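Local coordinates for 2-(acetamidomethylene)succinate hydrolase (Mesorhizobium loti, PDB 3KXP), which catalyses the last step of vitamin B6 degradation, hydrolysing (E)-2-(acetamidomethylene)succinate to succinic semialdehyde, acetate, ammonia and carbon dioxide, at residues L127-A132 with P156-S161. Sequence-based numbering, arbitrary orientation.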
ATOM      1  N   LEU A 127      -9.887 -24.569  -3.494  1.00 27.32           N
ATOM      2  CA  LEU A 127      -8.776 -24.628  -4.435  1.00 26.56           C
ATOM      3  C   LEU A 127      -7.419 -24.451  -3.746  1.00 29.01           C
ATOM      4  O   LEU A 127      -6.438 -25.114  -4.095  1.00 28.78           O
ATOM      5  CB  LEU A 127      -8.991 -23.567  -5.522  1.00 25.03           C
ATOM      6  CG  LEU A 127      -8.094 -23.505  -6.759  1.00 24.08           C
ATOM      7  CD1 LEU A 127      -6.791 -22.870  -6.382  1.00 29.61           C
ATOM      8  CD2 LEU A 127      -7.888 -24.889  -7.351  1.00 25.29           C
ATOM      9  N   ILE A 128      -7.351 -23.565  -2.763  1.00 30.34           N
ATOM     10  CA  ILE A 128      -6.099 -23.372  -2.057  1.00 31.74           C
ATOM     11  C   ILE A 128      -5.763 -24.661  -1.303  1.00 33.08           C
ATOM     12  O   ILE A 128      -4.622 -25.118  -1.326  1.00 32.65           O
ATOM     13  CB  ILE A 128      -6.188 -22.173  -1.086  1.00 32.67           C
ATOM     14  CG1 ILE A 128      -6.405 -20.884  -1.889  1.00 28.57           C
ATOM     15  CG2 ILE A 128      -4.896 -22.053  -0.274  1.00 32.87           C
ATOM     16  CD1 ILE A 128      -6.726 -19.683  -1.046  1.00 25.92           C
ATOM     17  N   ARG A 129      -6.759 -25.255  -0.652  1.00 34.77           N
ATOM     18  CA  ARG A 129      -6.553 -26.507   0.081  1.00 37.23           C
ATOM     19  C   ARG A 129      -6.139 -27.634  -0.863  1.00 38.01           C
ATOM     20  O   ARG A 129      -5.197 -28.372  -0.581  1.00 37.70           O
ATOM     21  CB  ARG A 129      -7.833 -26.926   0.805  1.00 37.13           C
ATOM     22  CG  ARG A 129      -8.102 -26.171   2.080  1.00 39.03           C
ATOM     23  CD  ARG A 129      -9.569 -26.249   2.429  1.00 40.96           C
ATOM     24  NE  ARG A 129      -9.886 -25.515   3.648  1.00 43.16           N
ATOM     25  CZ  ARG A 129     -11.116 -25.165   4.001  1.00 44.57           C
ATOM     26  NH1 ARG A 129     -12.141 -25.480   3.219  1.00 45.12           N
ATOM     27  NH2 ARG A 129     -11.326 -24.513   5.140  1.00 44.12           N
ATOM     28  N   THR A 130      -6.848 -27.757  -1.983  1.00 37.65           N
ATOM     29  CA  THR A 130      -6.563 -28.803  -2.957  1.00 37.59           C
ATOM     30  C   THR A 130      -5.178 -28.663  -3.575  1.00 37.98           C
ATOM     31  O   THR A 130      -4.521 -29.662  -3.861  1.00 40.15           O
ATOM     32  CB  THR A 130      -7.617 -28.814  -4.077  1.00 37.29           C
ATOM     33  OG1 THR A 130      -8.903 -29.075  -3.505  1.00 36.88           O
ATOM     34  CG2 THR A 130      -7.301 -29.892  -5.109  1.00 36.06           C
ATOM     35  N   LEU A 131      -4.730 -27.432  -3.780  1.00 36.96           N
ATOM     36  CA  LEU A 131      -3.412 -27.220  -4.362  1.00 37.64           C
ATOM     37  C   LEU A 131      -2.337 -27.497  -3.324  1.00 38.23           C
ATOM     38  O   LEU A 131      -1.198 -27.805  -3.664  1.00 36.59           O
ATOM     39  CB  LEU A 131      -3.273 -25.785  -4.869  1.00 36.56           C
ATOM     40  CG  LEU A 131      -4.146 -25.374  -6.056  1.00 36.71           C
ATOM     41  CD1 LEU A 131      -3.838 -23.924  -6.414  1.00 32.95           C
ATOM     42  CD2 LEU A 131      -3.875 -26.297  -7.246  1.00 33.02           C
ATOM     43  N   ALA A 132      -2.720 -27.377  -2.055  1.00 40.52           N
ATOM     44  CA  ALA A 132      -1.821 -27.602  -0.925  1.00 41.41           C
ATOM     45  C   ALA A 132      -0.389 -27.144  -1.192  1.00 41.82           C
ATOM     46  O   ALA A 132       0.551 -27.930  -1.086  1.00 42.11           O
ATOM     47  CB  ALA A 132      -1.833 -29.078  -0.538  1.00 42.22           C
ATOM     48  N   PRO A 156      -8.763 -16.550   6.817  1.00 30.95           N
ATOM     49  CA  PRO A 156      -7.520 -15.855   7.160  1.00 33.05           C
ATOM     50  C   PRO A 156      -6.255 -16.662   6.892  1.00 34.41           C
ATOM     51  O   PRO A 156      -5.327 -16.182   6.241  1.00 35.40           O
ATOM     52  CB  PRO A 156      -7.693 -15.571   8.649  1.00 32.62           C
ATOM     53  CG  PRO A 156      -9.146 -15.326   8.757  1.00 32.50           C
ATOM     54  CD  PRO A 156      -9.743 -16.423   7.910  1.00 31.72           C
ATOM     55  N   ASP A 157      -6.234 -17.888   7.401  1.00 34.41           N
ATOM     56  CA  ASP A 157      -5.083 -18.774   7.264  1.00 37.19           C
ATOM     57  C   ASP A 157      -4.734 -19.215   5.840  1.00 36.20           C
ATOM     58  O   ASP A 157      -3.568 -19.461   5.531  1.00 35.99           O
ATOM     59  CB  ASP A 157      -5.292 -20.007   8.154  1.00 40.74           C
ATOM     60  CG  ASP A 157      -5.382 -19.653   9.642  1.00 45.38           C
ATOM     61  OD1 ASP A 157      -5.718 -20.545  10.450  1.00 49.47           O
ATOM     62  OD2 ASP A 157      -5.112 -18.487  10.011  1.00 46.83           O
ATOM     63  N   LEU A 158      -5.731 -19.311   4.973  1.00 34.70           N
ATOM     64  CA  LEU A 158      -5.483 -19.743   3.605  1.00 34.28           C
ATOM     65  C   LEU A 158      -4.939 -18.645   2.684  1.00 33.05           C
ATOM     66  O   LEU A 158      -4.377 -18.934   1.626  1.00 31.96           O
ATOM     67  CB  LEU A 158      -6.772 -20.324   3.011  1.00 31.28           C
ATOM     68  CG  LEU A 158      -7.341 -21.524   3.770  1.00 31.58           C
ATOM     69  CD1 LEU A 158      -8.648 -21.987   3.129  1.00 30.23           C
ATOM     70  CD2 LEU A 158      -6.306 -22.648   3.773  1.00 29.92           C
ATOM     71  N   VAL A 159      -5.098 -17.389   3.083  1.00 31.82           N
ATOM     72  CA  VAL A 159      -4.641 -16.293   2.243  1.00 31.13           C
ATOM     73  C   VAL A 159      -3.678 -15.319   2.904  1.00 31.74           C
ATOM     74  O   VAL A 159      -3.918 -14.794   3.995  1.00 32.91           O
ATOM     75  CB  VAL A 159      -5.856 -15.538   1.628  1.00 30.00           C
ATOM     76  CG1 VAL A 159      -7.036 -15.626   2.558  1.00 31.05           C
ATOM     77  CG2 VAL A 159      -5.499 -14.086   1.336  1.00 27.07           C
ATOM     78  N   ARG A 160      -2.575 -15.097   2.205  1.00 31.26           N
ATOM     79  CA  ARG A 160      -1.503 -14.217   2.638  1.00 31.89           C
ATOM     80  C   ARG A 160      -1.850 -12.736   2.471  1.00 31.21           C
ATOM     81  O   ARG A 160      -1.641 -11.933   3.381  1.00 29.80           O
ATOM     82  CB  ARG A 160      -0.246 -14.563   1.835  1.00 32.18           C
ATOM     83  CG  ARG A 160       0.905 -13.592   1.973  1.00 34.94           C
ATOM     84  CD  ARG A 160       2.102 -14.092   1.169  1.00 35.83           C
ATOM     85  NE  ARG A 160       2.963 -12.991   0.746  1.00 38.77           N
ATOM     86  CZ  ARG A 160       4.110 -13.138   0.091  1.00 37.46           C
ATOM     87  NH1 ARG A 160       4.554 -14.349  -0.224  1.00 35.16           N
ATOM     88  NH2 ARG A 160       4.809 -12.063  -0.251  1.00 38.07           N
ATOM     89  N   SER A 161      -2.387 -12.386   1.307  1.00 29.40           N
ATOM     90  CA  SER A 161      -2.739 -11.007   1.014  1.00 27.93           C
ATOM     91  C   SER A 161      -3.599 -10.921  -0.235  1.00 28.21           C
ATOM     92  O   SER A 161      -3.634 -11.847  -1.051  1.00 27.27           O
ATOM     93  CB  SER A 161      -1.472 -10.180   0.811  1.00 26.28           C
ATOM     94  OG  SER A 161      -0.644 -10.778  -0.166  1.00 29.29           O
TER
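Ile128 and Leu158 form the close-packed half of this contact, where the C-terminal end of helix 117-131 meets the turn leading into strand 159-165 of the alpha/beta hydrolase sheet. Ile128 brings both branches against the CB and carbonyl oxygen of Leu158: CD1 lies 3.6 Å from Leu158 O and 4.1 Å from Leu158 CB, with CG2 3.7 Å from the same oxygen. With chi1 at -64°, CG2 is anti to the backbone N and CG1 lies beside that N, which turns both branches to Leu158; an extended chi2 (171°) carries CD1 out to it. Ile128 also rests on Leu72 of strand 70-74, packing the helix on the sheet, while backbone hydrogen bonding of Leu158 with Ala136 joins the turn to the start of strand 136-141.

The outer side is looser. There Leu158 CD1 sits over one face of the Arg129 guanidinium, 3.8 Å from NE, and the exposed arginine, which also touches Tyr155, crosses the leucine at about a right angle. An alanine at Ile128 would probably open a gap beside Leu158 CB and its carbonyl, and against Leu72. No hydrogen bond links the segments, so van der Waals packing holds them, aliphatic against guanidinium on the outer side.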